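Long-range contacts in probable secreted solute-binding lipoprotein (Streptomyces coelicolor, PDB 3I3V), which probably captures a solute outside the cell, as bacterial extracellular solute-binding proteins do, and hands it to a membrane transporter: residues D8-H13 against A65-V70; L51-E56 against Y73-A78; A84-K89 against F290-N295; G99-A104 against F309-D314. One frame throughout, in Å; residues are numbered along the deposited sequence.

Contact 1 (D8-H13 against A65-V70); sequences DTLVVH and ADVVMV
The carboxylate of D66 meets strand 9-13 through one oxygen: V11 N donates to D66 OD2 at 2.7 Å, almost straight (168°), on the anti lone pair, facing away from OD1. With CG beside its backbone N (chi1 -53°), D66 brings OD2 to that amide, and K299 pairs with OD2 as well. In a regular parallel ladder this N-H would go to A65 O, which bonds S293 instead. The imidazole of H13 has the A65 methyl obliquely beside it, with A65 CB 3.5 Å from H13 CB, a fit for a small residue; NE2 of H13 turns to N47. V11 O is shared by D66 N (2.8 Å) and V67 N (3.2 Å) where the strand begins; regular parallel pairing follows, H13 N to V67 O at 2.8 Å and M69 N to H13 O. The beta-branched V12 and V67 lie side by side on one face, where V12 CG1 also touches SE of selenomethionine M69 at 3.9 Å; H13 and V68 occupy the other. Strand 9-14 sits between 41-46 and 67-70 in the mixed sheet of one lobe of the periplasmic-binding-protein fold, with helix 300-310 over L10, V12 and V67, and helix 51-60 against H13 and V68.

Contact 2 (L51-E56 against Y73-A78); sequences LAQVYE and YDKTLA
K75 and E56 reach for each other from opposite directions, and their charged ends meet in a salt bridge. K75 NZ lies 3.0 Å from E56 OE1, approaching on the syn side but 24° out of the carboxylate plane, and makes a weak second bond to E56 OE2; that oxygen has a further partner in the indole N-H of W79. With CG anti to the backbone N and chi2 nearly straight, the lysine carries CG and CD to helix 51-60; the bends at chi3 (-89°) and chi4 then turn NZ to E56. K75 CD presses on A52 CB at 3.4 Å, tighter than usual for two carbons. Q53 crosses the lysine chain obliquely, its OE1 3.9 Å from K75 CE. The Y73 ring stands obliquely to the A52 methyl, with the hydroxyl end nearest it. A water joins the two polar groups here: it accepts from A52 N at 2.8 Å and hydrogen-bonds Y73 OH at 2.6 Å. Alanine suits the centre, since lysine and tyrosine both come close to the helix over its one methyl. Within the loop, Y73 N bonds T76 OG1 at 3.2 Å, and that hydroxyl also bonds N71 O. A methionine in place of K75 would probably leave E56 without its counter-charge. The 73-78 loop is thus joined to the first turns of helix 51-60 by one water and by a lysine that does two jobs, its chain packing on A52 while its charge is met by E56, which W79 also holds.

Contact 3 (A84-K89 against F290-N295); sequences ATVDVK and FWISPN
I292 lies at the apolar centre, met by two valines from the 84-89 loop. V86 crosses it obliquely, with V86 CG2 4.1 Å from I292 CB, while V88 comes at about a right angle and sets its CG2 4.2 Å from I292 CD1. The other branch of V86, CG1, slides past the ring of P294 and approaches its CG at 4.2 Å. A chi1 of -57° divides the valine in this way, putting CG1 anti to the carbonyl carbon and CG2 between that carbon and the backbone N. I292 also packs on I300 and V303, so the valines complete a hydrophobic layer reaching helix 300-310. Further out, a single hydrogen bond crosses the contact: V86 N donates to I292 O at 3.1 Å, with a C=O...N angle of 177°, nearly head-on to the carbonyl. The polar groups beside it belong to two helix starts. Flanking the contact, D87 OD1 accepts from K89 N at 2.8 Å, 44° above the carboxylate plane, and S293 is the N-cap of the next helix, its OG accepting from G296 N and also bonding A65 O. Proline follows the cap comfortably, because the first turn of a helix does not need its N-H. The chemistry is therefore that of a buried seam: apolar side chains form it, one backbone bond fixes how loop and strand end are placed, and short polar residues satisfy N-H groups at the helix starts, while T85 OG1 is buried without a modelled partner.

Contact 4 (G99-A104 against F309-D314); sequences GRVLPA and FMYRPD
R100 makes the close part of this contact, its guanidinium holding the carbonyl of Y311 at its edge. R100 NH2 donates to Y311 O at 2.8 Å (164°); Y311 O lies in the guanidinium plane, but the donor is tilted 31° from the carbonyl plane. R100 NE adds a weak bond to the same oxygen. P313 covers one guanidinium face, offset toward the rim, with its CG 3.8 Å from NH2. Bends at chi2 and chi3 curl the arginine so that NE and NH2 reach the break between helices 300-310 and 313-323. Packing behind is looser: R100 CB stands 4.2 Å from Y311 CD1, and V101 CG2 touches Y311 CE1 at 3.9 Å, both obliquely to the ring, whose hydroxyl bonds P120 O. Beyond, R312 turns away to grip D314 side-on and to pair with E36 of its own chain, beside a neighbouring subunit. A leucine in place of R100 would probably leave Y311 O without these donors and R330 O without the bond it has from NH1. One cation thus ties two backbone carbonyls, of Y311 and R330, suiting an arginine, whose flat head offers several N-H groups while a proline covers its face.

How the contacts relate
Contacts 1, 2 and 3 cluster in one lobe, 10 to 15 Å between centres, and touch one another. Contacts 1 and 3 share a mixed sheet: strand 67-70 runs parallel to 9-14 on one side and antiparallel to 289-292 on the other. Contact 2 flanks that sheet, with Y55 bonding A84 and packing on V68. Contacts 3 and 4, their centres about 18 Å apart, meet through F290 and M310. Along the chain, contacts 1 and 2 interleave, then 3 and 4, whose segments lie some 200 residues apart. The chain therefore returns late to complete its first lobe, as is usual in two-lobed periplasmic-binding-protein folds.

Contact 1 (D8-H13 against A65-V70)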
loop_
_atom_site.group_PDB
_atom_site.type_symbol
_atom_site.label_atom_id
_atom_site.label_comp_id
_atom_site.label_asym_id
_atom_site.label_seq_id
_atom_site.Cartn_x
_atom_site.Cartn_y
_atom_site.Cartn_z
ATOM N N ASP C 8 19.862 -2.650 41.345
ATOM C CA ASP C 8 20.958 -3.128 40.497
ATOM C C ASP C 8 21.829 -4.137 41.265
ATOM O O ASP C 8 22.961 -4.422 40.876
ATOM C CB ASP C 8 21.842 -1.967 40.000
ATOM C CG ASP C 8 21.109 -0.640 39.964
ATOM O OD1 ASP C 8 20.017 -0.566 39.360
ATOM O OD2 ASP C 8 21.640 0.329 40.545
ATOM N N THR C 9 21.302 -4.656 42.368
ATOM C CA THR C 9 22.004 -5.660 43.157
ATOM C C THR C 9 20.983 -6.707 43.512
ATOM O O THR C 9 20.152 -6.489 44.361
ATOM C CB THR C 9 22.555 -5.112 44.461
ATOM O OG1 THR C 9 23.698 -4.306 44.191
ATOM C CG2 THR C 9 22.969 -6.251 45.373
ATOM N N LEU C 10 21.065 -7.854 42.872
ATOM C CA LEU C 10 20.125 -8.904 43.130
ATOM C C LEU C 10 20.780 -9.855 44.112
ATOM O O LEU C 10 21.849 -10.363 43.813
ATOM C CB LEU C 10 19.838 -9.640 41.835
ATOM C CG LEU C 10 18.459 -10.149 41.467
ATOM C CD1 LEU C 10 18.545 -11.519 40.846
ATOM C CD2 LEU C 10 17.575 -10.154 42.671
ATOM N N VAL C 11 20.176 -10.089 45.281
ATOM C CA VAL C 11 20.760 -11.019 46.259
ATOM C C VAL C 11 19.935 -12.292 46.202
ATOM O O VAL C 11 18.716 -12.261 46.376
ATOM C CB VAL C 11 20.712 -10.464 47.697
ATOM C CG1 VAL C 11 21.390 -11.443 48.649
ATOM C CG2 VAL C 11 21.384 -9.104 47.761
ATOM N N VAL C 12 20.618 -13.407 45.966
ATOM C CA VAL C 12 19.990 -14.713 45.842
ATOM C C VAL C 12 20.425 -15.674 46.951
ATOM O O VAL C 12 21.609 -15.972 47.088
ATOM C CB VAL C 12 20.347 -15.356 44.473
ATOM C CG1 VAL C 12 19.771 -16.759 44.374
ATOM C CG2 VAL C 12 19.832 -14.486 43.346
ATOM N N HIS C 13 19.453 -16.152 47.729
ATOM C CA HIS C 13 19.696 -17.110 48.808
ATOM C C HIS C 13 19.423 -18.480 48.197
ATOM O O HIS C 13 18.273 -18.826 47.941
ATOM C CB HIS C 13 18.743 -16.844 49.979
ATOM C CG HIS C 13 19.246 -17.360 51.289
ATOM N ND1 HIS C 13 18.563 -17.193 52.464
ATOM C CD2 HIS C 13 20.390 -18.019 51.593
ATOM C CE1 HIS C 13 19.266 -17.727 53.455
ATOM N NE2 HIS C 13 20.373 -18.229 52.951
ATOM N N ALA C 65 17.105 -12.093 51.384
ATOM C CA ALA C 65 17.492 -12.088 49.980
ATOM C C ALA C 65 16.287 -11.748 49.104
ATOM O O ALA C 65 15.144 -11.874 49.541
ATOM C CB ALA C 65 18.057 -13.455 49.597
ATOM N N ASP C 66 16.545 -11.324 47.868
ATOM C CA ASP C 66 15.489 -10.961 46.924
ATOM C C ASP C 66 14.848 -12.182 46.264
ATOM O O ASP C 66 13.661 -12.175 45.917
ATOM C CB ASP C 66 16.063 -10.049 45.835
ATOM C CG ASP C 66 16.791 -8.854 46.406
ATOM O OD1 ASP C 66 16.148 -8.063 47.130
ATOM O OD2 ASP C 66 18.006 -8.707 46.136
ATOM N N VAL C 67 15.652 -13.225 46.079
ATOM C CA VAL C 67 15.196 -14.458 45.447
ATOM C C VAL C 67 15.738 -15.633 46.241
ATOM O O VAL C 67 16.894 -15.626 46.683
ATOM C CB VAL C 67 15.722 -14.574 43.995
ATOM C CG1 VAL C 67 15.340 -15.920 43.412
ATOM C CG2 VAL C 67 15.166 -13.451 43.134
ATOM N N VAL C 68 14.903 -16.645 46.419
ATOM C CA VAL C 68 15.306 -17.825 47.165
ATOM C C VAL C 68 15.263 -19.059 46.278
ATOM O O VAL C 68 14.396 -19.190 45.427
ATOM C CB VAL C 68 14.382 -18.056 48.384
ATOM C CG1 VAL C 68 14.947 -19.168 49.255
ATOM C CG2 VAL C 68 14.228 -16.764 49.178
HETATM N N MSE C 69 16.212 -19.964 46.464
HETATM C CA MSE C 69 16.222 -21.182 45.674
HETATM C C MSE C 69 16.208 -22.378 46.599
HETATM O O MSE C 69 17.252 -22.818 47.069
HETATM C CB MSE C 69 17.448 -21.222 44.766
HETATM C CG MSE C 69 17.485 -20.094 43.734
HETATM SE SE MSE C 69 19.037 -20.182 42.556
HETATM C CE MSE C 69 18.569 -21.826 41.639
ATOM N N VAL C 70 15.009 -22.896 46.852
ATOM C CA VAL C 70 14.817 -24.052 47.731
ATOM C C VAL C 70 13.746 -24.980 47.179
ATOM O O VAL C 70 12.969 -24.606 46.300
ATOM C CB VAL C 70 14.338 -23.649 49.157
ATOM C CG1 VAL C 70 15.482 -23.663 50.113
ATOM C CG2 VAL C 70 13.652 -22.278 49.123
#

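Contact 2 (L51-E56 against Y73-A78)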
loop_
_atom_site.group_PDB
_atom_site.type_symbol
_atom_site.label_atom_id
_atom_site.label_comp_id
_atom_site.label_asym_id
_atom_site.label_seq_id
_atom_site.Cartn_x
_atom_site.Cartn_y
_atom_site.Cartn_z
ATOM N N LEU C 51 18.797 -23.535 55.089
ATOM C CA LEU C 51 18.531 -22.291 54.360
ATOM C C LEU C 51 17.206 -21.678 54.797
ATOM O O LEU C 51 17.125 -20.476 55.061
ATOM C CB LEU C 51 18.510 -22.537 52.842
ATOM C CG LEU C 51 18.136 -21.350 51.941
ATOM C CD1 LEU C 51 18.538 -21.664 50.522
ATOM C CD2 LEU C 51 16.624 -21.061 52.015
ATOM N N ALA C 52 16.168 -22.508 54.853
ATOM C CA ALA C 52 14.847 -22.054 55.265
ATOM C C ALA C 52 14.908 -21.332 56.613
ATOM O O ALA C 52 14.320 -20.264 56.769
ATOM C CB ALA C 52 13.898 -23.240 55.348
ATOM N N GLN C 53 15.614 -21.913 57.583
ATOM C CA GLN C 53 15.746 -21.305 58.909
ATOM C C GLN C 53 16.477 -19.976 58.803
ATOM O O GLN C 53 16.041 -18.978 59.368
ATOM C CB GLN C 53 16.528 -22.222 59.876
ATOM C CG GLN C 53 15.815 -23.514 60.328
ATOM C CD GLN C 53 15.711 -24.601 59.244
ATOM O OE1 GLN C 53 15.119 -25.662 59.480
ATOM N NE2 GLN C 53 16.280 -24.344 58.063
ATOM N N VAL C 54 17.598 -19.973 58.082
ATOM C CA VAL C 54 18.397 -18.765 57.910
ATOM C C VAL C 54 17.609 -17.698 57.178
ATOM O O VAL C 54 17.731 -16.516 57.487
ATOM C CB VAL C 54 19.677 -19.045 57.111
ATOM C CG1 VAL C 54 20.486 -17.753 56.927
ATOM C CG2 VAL C 54 20.499 -20.098 57.828
ATOM N N TYR C 55 16.809 -18.112 56.199
ATOM C CA TYR C 55 16.005 -17.146 55.460
ATOM C C TYR C 55 14.942 -16.504 56.367
ATOM O O TYR C 55 14.705 -15.303 56.293
ATOM C CB TYR C 55 15.321 -17.803 54.265
ATOM C CG TYR C 55 14.350 -16.878 53.566
ATOM C CD1 TYR C 55 14.799 -15.876 52.710
ATOM C CD2 TYR C 55 12.982 -16.979 53.799
ATOM C CE1 TYR C 55 13.909 -14.996 52.108
ATOM C CE2 TYR C 55 12.083 -16.108 53.200
ATOM C CZ TYR C 55 12.555 -15.117 52.356
ATOM O OH TYR C 55 11.661 -14.259 51.769
ATOM N N GLU C 56 14.302 -17.300 57.218
ATOM C CA GLU C 56 13.273 -16.762 58.112
ATOM C C GLU C 56 13.871 -15.766 59.104
ATOM O O GLU C 56 13.262 -14.745 59.426
ATOM C CB GLU C 56 12.550 -17.907 58.833
ATOM C CG GLU C 56 11.788 -18.782 57.855
ATOM C CD GLU C 56 11.067 -19.945 58.503
ATOM O OE1 GLU C 56 11.163 -20.093 59.740
ATOM O OE2 GLU C 56 10.404 -20.711 57.768
ATOM N N TYR C 73 9.141 -28.414 50.859
ATOM C CA TYR C 73 9.024 -29.377 51.939
ATOM C C TYR C 73 8.343 -28.699 53.120
ATOM O O TYR C 73 8.068 -27.497 53.082
ATOM C CB TYR C 73 10.398 -29.929 52.343
ATOM C CG TYR C 73 11.312 -28.958 53.056
ATOM C CD1 TYR C 73 11.905 -27.887 52.380
ATOM C CD2 TYR C 73 11.599 -29.119 54.413
ATOM C CE1 TYR C 73 12.768 -26.998 53.045
ATOM C CE2 TYR C 73 12.447 -28.246 55.083
ATOM C CZ TYR C 73 13.031 -27.191 54.402
ATOM O OH TYR C 73 13.892 -26.352 55.070
ATOM N N ASP C 74 8.081 -29.472 54.167
ATOM C CA ASP C 74 7.397 -28.985 55.365
ATOM C C ASP C 74 7.506 -27.489 55.672
ATOM O O ASP C 74 6.503 -26.774 55.664
ATOM C CB ASP C 74 7.861 -29.775 56.592
ATOM C CG ASP C 74 7.030 -29.464 57.825
ATOM O OD1 ASP C 74 7.602 -28.971 58.826
ATOM O OD2 ASP C 74 5.799 -29.707 57.786
ATOM N N LYS C 75 8.718 -27.019 55.950
ATOM C CA LYS C 75 8.928 -25.616 56.287
ATOM C C LYS C 75 8.556 -24.587 55.215
ATOM O O LYS C 75 7.814 -23.650 55.499
ATOM C CB LYS C 75 10.380 -25.398 56.730
ATOM C CG LYS C 75 10.678 -23.977 57.177
ATOM C CD LYS C 75 11.922 -23.897 58.069
ATOM C CE LYS C 75 11.572 -24.074 59.522
ATOM N NZ LYS C 75 10.628 -23.011 59.954
ATOM N N THR C 76 9.061 -24.750 53.993
ATOM C CA THR C 76 8.766 -23.794 52.924
ATOM C C THR C 76 7.322 -23.906 52.462
ATOM O O THR C 76 6.824 -23.056 51.740
ATOM C CB THR C 76 9.720 -23.976 51.693
ATOM O OG1 THR C 76 9.501 -25.251 51.075
ATOM C CG2 THR C 76 11.179 -23.873 52.135
ATOM N N LEU C 77 6.650 -24.959 52.904
ATOM C CA LEU C 77 5.259 -25.197 52.559
ATOM C C LEU C 77 4.378 -24.166 53.282
ATOM O O LEU C 77 3.228 -23.940 52.910
ATOM C CB LEU C 77 4.889 -26.611 53.003
ATOM C CG LEU C 77 4.081 -27.592 52.154
ATOM C CD1 LEU C 77 4.176 -27.283 50.684
ATOM C CD2 LEU C 77 4.607 -28.993 52.451
ATOM N N ALA C 78 4.942 -23.538 54.309
ATOM C CA ALA C 78 4.228 -22.549 55.113
ATOM C C ALA C 78 4.547 -21.100 54.763
ATOM O O ALA C 78 3.937 -20.192 55.317
ATOM C CB ALA C 78 4.525 -22.777 56.597
HETATM O O HOH W 1 15.992 -25.230 54.147
#

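Contact 3 (A84-K89 against F290-N295)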
loop_
_atom_site.group_PDB
_atom_site.type_symbol
_atom_site.label_atom_id
_atom_site.label_comp_id
_atom_site.label_asym_id
_atom_site.label_seq_id
_atom_site.Cartn_x
_atom_site.Cartn_y
_atom_site.Cartn_z
ATOM N N ALA C 84 5.849 -14.967 53.913
ATOM C CA ALA C 84 7.307 -14.835 54.012
ATOM C C ALA C 84 7.811 -14.795 52.562
ATOM O O ALA C 84 8.913 -14.320 52.262
ATOM C CB ALA C 84 7.905 -16.026 54.752
ATOM N N THR C 85 6.947 -15.268 51.670
ATOM C CA THR C 85 7.219 -15.333 50.243
ATOM C C THR C 85 5.932 -14.954 49.483
ATOM O O THR C 85 4.852 -15.402 49.849
ATOM C CB THR C 85 7.699 -16.763 49.915
ATOM O OG1 THR C 85 9.102 -16.724 49.631
ATOM C CG2 THR C 85 6.932 -17.356 48.777
ATOM N N VAL C 86 6.038 -14.137 48.436
ATOM C CA VAL C 86 4.844 -13.701 47.706
ATOM C C VAL C 86 4.313 -14.645 46.620
ATOM O O VAL C 86 5.043 -15.495 46.096
ATOM C CB VAL C 86 5.048 -12.289 47.067
ATOM C CG1 VAL C 86 5.406 -11.271 48.147
ATOM C CG2 VAL C 86 6.127 -12.337 45.992
ATOM N N ASP C 87 3.026 -14.485 46.298
ATOM C CA ASP C 87 2.365 -15.288 45.271
ATOM C C ASP C 87 3.079 -14.980 43.969
ATOM O O ASP C 87 3.225 -13.820 43.588
ATOM C CB ASP C 87 0.886 -14.914 45.137
ATOM C CG ASP C 87 0.152 -15.779 44.109
ATOM O OD1 ASP C 87 0.816 -16.564 43.396
ATOM O OD2 ASP C 87 -1.091 -15.674 44.012
ATOM N N VAL C 88 3.512 -16.029 43.285
ATOM C CA VAL C 88 4.244 -15.877 42.049
ATOM C C VAL C 88 3.388 -16.023 40.783
ATOM O O VAL C 88 3.863 -15.750 39.680
ATOM C CB VAL C 88 5.445 -16.865 42.052
ATOM C CG1 VAL C 88 5.319 -17.899 40.960
ATOM C CG2 VAL C 88 6.728 -16.096 41.940
ATOM N N LYS C 89 2.129 -16.428 40.935
ATOM C CA LYS C 89 1.254 -16.580 39.771
ATOM C C LYS C 89 1.117 -15.305 38.927
ATOM O O LYS C 89 1.118 -15.368 37.695
ATOM C CB LYS C 89 -0.142 -17.052 40.186
ATOM C CG LYS C 89 -1.136 -17.044 39.021
ATOM C CD LYS C 89 -2.460 -17.702 39.375
ATOM C CE LYS C 89 -3.413 -17.685 38.182
ATOM N NZ LYS C 89 -2.810 -18.325 36.972
ATOM N N PHE C 290 12.345 -21.269 42.311
ATOM C CA PHE C 290 12.651 -19.852 42.543
ATOM C C PHE C 290 11.538 -19.144 43.332
ATOM O O PHE C 290 10.395 -19.076 42.876
ATOM C CB PHE C 290 12.839 -19.116 41.199
ATOM C CG PHE C 290 14.074 -19.534 40.428
ATOM C CD1 PHE C 290 15.333 -19.051 40.775
ATOM C CD2 PHE C 290 13.970 -20.403 39.336
ATOM C CE1 PHE C 290 16.477 -19.419 40.044
ATOM C CE2 PHE C 290 15.106 -20.771 38.609
ATOM C CZ PHE C 290 16.361 -20.276 38.965
ATOM N N TRP C 291 11.871 -18.602 44.502
ATOM C CA TRP C 291 10.880 -17.898 45.309
ATOM C C TRP C 291 11.215 -16.410 45.327
ATOM O O TRP C 291 12.389 -16.036 45.269
ATOM C CB TRP C 291 10.868 -18.424 46.751
ATOM C CG TRP C 291 10.652 -19.900 46.883
ATOM C CD1 TRP C 291 11.454 -20.895 46.398
ATOM C CD2 TRP C 291 9.594 -20.553 47.602
ATOM N NE1 TRP C 291 10.967 -22.123 46.775
ATOM C CE2 TRP C 291 9.829 -21.945 47.516
ATOM C CE3 TRP C 291 8.474 -20.098 48.313
ATOM C CZ2 TRP C 291 8.986 -22.885 48.115
ATOM C CZ3 TRP C 291 7.638 -21.031 48.909
ATOM C CH2 TRP C 291 7.898 -22.409 48.808
ATOM N N ILE C 292 10.193 -15.561 45.401
ATOM C CA ILE C 292 10.442 -14.123 45.445
ATOM C C ILE C 292 10.013 -13.548 46.789
ATOM O O ILE C 292 8.891 -13.755 47.232
ATOM C CB ILE C 292 9.699 -13.376 44.321
ATOM C CG1 ILE C 292 10.174 -13.891 42.960
ATOM C CG2 ILE C 292 9.957 -11.868 44.439
ATOM C CD1 ILE C 292 9.638 -13.099 41.788
ATOM N N SER C 293 10.914 -12.819 47.435
ATOM C CA SER C 293 10.612 -12.235 48.733
ATOM C C SER C 293 10.033 -10.839 48.588
ATOM O O SER C 293 10.058 -10.259 47.502
ATOM C CB SER C 293 11.874 -12.138 49.570
ATOM O OG SER C 293 12.747 -11.183 48.993
ATOM N N PRO C 294 9.475 -10.289 49.677
ATOM C CA PRO C 294 8.924 -8.933 49.564
ATOM C C PRO C 294 10.035 -7.959 49.166
ATOM O O PRO C 294 9.799 -7.016 48.419
ATOM C CB PRO C 294 8.364 -8.676 50.958
ATOM C CG PRO C 294 7.811 -10.046 51.319
ATOM C CD PRO C 294 8.950 -10.972 50.875
ATOM N N ASN C 295 11.249 -8.198 49.658
ATOM C CA ASN C 295 12.387 -7.351 49.309
ATOM C C ASN C 295 12.629 -7.473 47.806
ATOM O O ASN C 295 12.939 -6.491 47.129
ATOM C CB ASN C 295 13.646 -7.810 50.042
ATOM C CG ASN C 295 13.836 -7.131 51.376
ATOM O OD1 ASN C 295 14.795 -7.424 52.087
ATOM N ND2 ASN C 295 12.931 -6.222 51.726
#

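Contact 4 (G99-A104 against F309-D314)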
loop_
_atom_site.group_PDB
_atom_site.type_symbol
_atom_site.label_atom_id
_atom_site.label_comp_id
_atom_site.label_asym_id
_atom_site.label_seq_id
_atom_site.Cartn_x
_atom_site.Cartn_y
_atom_site.Cartn_z
ATOM N N GLY C 99 3.612 -22.066 30.731
ATOM C CA GLY C 99 3.532 -22.560 29.369
ATOM C C GLY C 99 4.932 -23.064 29.083
ATOM O O GLY C 99 5.150 -23.904 28.209
ATOM N N ARG C 100 5.887 -22.515 29.830
ATOM C CA ARG C 100 7.279 -22.934 29.747
ATOM C C ARG C 100 7.411 -24.016 30.823
ATOM O O ARG C 100 8.398 -24.747 30.865
ATOM C CB ARG C 100 8.223 -21.772 30.077
ATOM C CG ARG C 100 8.458 -20.794 28.947
ATOM C CD ARG C 100 9.326 -21.412 27.863
ATOM N NE ARG C 100 10.691 -21.642 28.328
ATOM C CZ ARG C 100 11.316 -22.817 28.284
ATOM N NH1 ARG C 100 10.704 -23.888 27.794
ATOM N NH2 ARG C 100 12.557 -22.923 28.735
ATOM N N VAL C 101 6.389 -24.105 31.675
ATOM C CA VAL C 101 6.337 -25.057 32.785
ATOM C C VAL C 101 5.482 -26.296 32.499
ATOM O O VAL C 101 4.378 -26.189 31.968
ATOM C CB VAL C 101 5.750 -24.378 34.049
ATOM C CG1 VAL C 101 5.852 -25.314 35.239
ATOM C CG2 VAL C 101 6.458 -23.054 34.320
ATOM N N LEU C 102 5.987 -27.471 32.855
ATOM C CA LEU C 102 5.237 -28.704 32.649
ATOM C C LEU C 102 3.929 -28.589 33.436
ATOM O O LEU C 102 3.949 -28.288 34.626
ATOM C CB LEU C 102 6.059 -29.893 33.157
ATOM C CG LEU C 102 6.887 -30.734 32.176
ATOM C CD1 LEU C 102 7.133 -29.992 30.887
ATOM C CD2 LEU C 102 8.189 -31.120 32.848
ATOM N N PRO C 103 2.773 -28.830 32.789
ATOM C CA PRO C 103 1.478 -28.732 33.474
ATOM C C PRO C 103 1.443 -29.352 34.869
ATOM O O PRO C 103 0.970 -28.727 35.818
ATOM C CB PRO C 103 0.528 -29.419 32.502
ATOM C CG PRO C 103 1.099 -29.038 31.184
ATOM C CD PRO C 103 2.581 -29.291 31.402
ATOM N N ALA C 104 1.941 -30.578 34.995
ATOM C CA ALA C 104 1.965 -31.249 36.289
ATOM C C ALA C 104 2.855 -30.490 37.281
ATOM O O ALA C 104 2.545 -30.398 38.471
ATOM C CB ALA C 104 2.462 -32.681 36.126
ATOM N N PHE C 309 16.075 -15.136 32.285
ATOM C CA PHE C 309 17.347 -15.766 31.924
ATOM C C PHE C 309 17.301 -17.262 32.265
ATOM O O PHE C 309 17.367 -18.113 31.378
ATOM C CB PHE C 309 18.491 -15.078 32.679
ATOM C CG PHE C 309 19.844 -15.698 32.453
ATOM C CD1 PHE C 309 20.530 -15.503 31.262
ATOM C CD2 PHE C 309 20.436 -16.480 33.440
ATOM C CE1 PHE C 309 21.781 -16.077 31.064
ATOM C CE2 PHE C 309 21.691 -17.063 33.246
ATOM C CZ PHE C 309 22.361 -16.860 32.062
HETATM N N MSE C 310 17.172 -17.574 33.552
HETATM C CA MSE C 310 17.109 -18.956 34.024
HETATM C C MSE C 310 16.076 -19.805 33.270
HETATM O O MSE C 310 16.269 -21.006 33.091
HETATM C CB MSE C 310 16.799 -18.972 35.522
HETATM C CG MSE C 310 17.892 -18.377 36.385
HETATM SE SE MSE C 310 19.511 -19.421 36.302
HETATM C CE MSE C 310 20.691 -18.122 37.029
ATOM N N TYR C 311 14.981 -19.177 32.840
ATOM C CA TYR C 311 13.921 -19.859 32.094
ATOM C C TYR C 311 14.182 -19.902 30.584
ATOM O O TYR C 311 13.410 -20.498 29.833
ATOM C CB TYR C 311 12.561 -19.190 32.341
ATOM C CG TYR C 311 11.724 -19.851 33.420
ATOM C CD1 TYR C 311 10.358 -20.048 33.242
ATOM C CD2 TYR C 311 12.303 -20.294 34.608
ATOM C CE1 TYR C 311 9.590 -20.672 34.210
ATOM C CE2 TYR C 311 11.538 -20.920 35.588
ATOM C CZ TYR C 311 10.184 -21.107 35.382
ATOM O OH TYR C 311 9.419 -21.737 36.343
ATOM N N ARG C 312 15.266 -19.283 30.131
ATOM C CA ARG C 312 15.577 -19.286 28.701
ATOM C C ARG C 312 16.006 -20.692 28.273
ATOM O O ARG C 312 16.817 -21.333 28.944
ATOM C CB ARG C 312 16.692 -18.274 28.395
ATOM C CG ARG C 312 16.569 -17.614 27.021
ATOM C CD ARG C 312 17.442 -16.370 26.941
ATOM N NE ARG C 312 18.853 -16.719 26.938
ATOM C CZ ARG C 312 19.815 -15.924 27.378
ATOM N NH1 ARG C 312 19.508 -14.722 27.867
ATOM N NH2 ARG C 312 21.083 -16.324 27.320
ATOM N N PRO C 313 15.481 -21.181 27.139
ATOM C CA PRO C 313 15.817 -22.514 26.640
ATOM C C PRO C 313 17.286 -22.924 26.643
ATOM O O PRO C 313 17.607 -24.049 27.023
ATOM C CB PRO C 313 15.213 -22.509 25.245
ATOM C CG PRO C 313 13.968 -21.702 25.455
ATOM C CD PRO C 313 14.510 -20.528 26.245
ATOM N N ASP C 314 18.183 -22.037 26.231
ATOM C CA ASP C 314 19.606 -22.385 26.200
ATOM C C ASP C 314 20.180 -22.615 27.594
ATOM O O ASP C 314 21.092 -23.429 27.775
ATOM C CB ASP C 314 20.425 -21.297 25.502
ATOM C CG ASP C 314 20.312 -19.955 26.182
ATOM O OD1 ASP C 314 21.341 -19.245 26.273
ATOM O OD2 ASP C 314 19.194 -19.608 26.611
#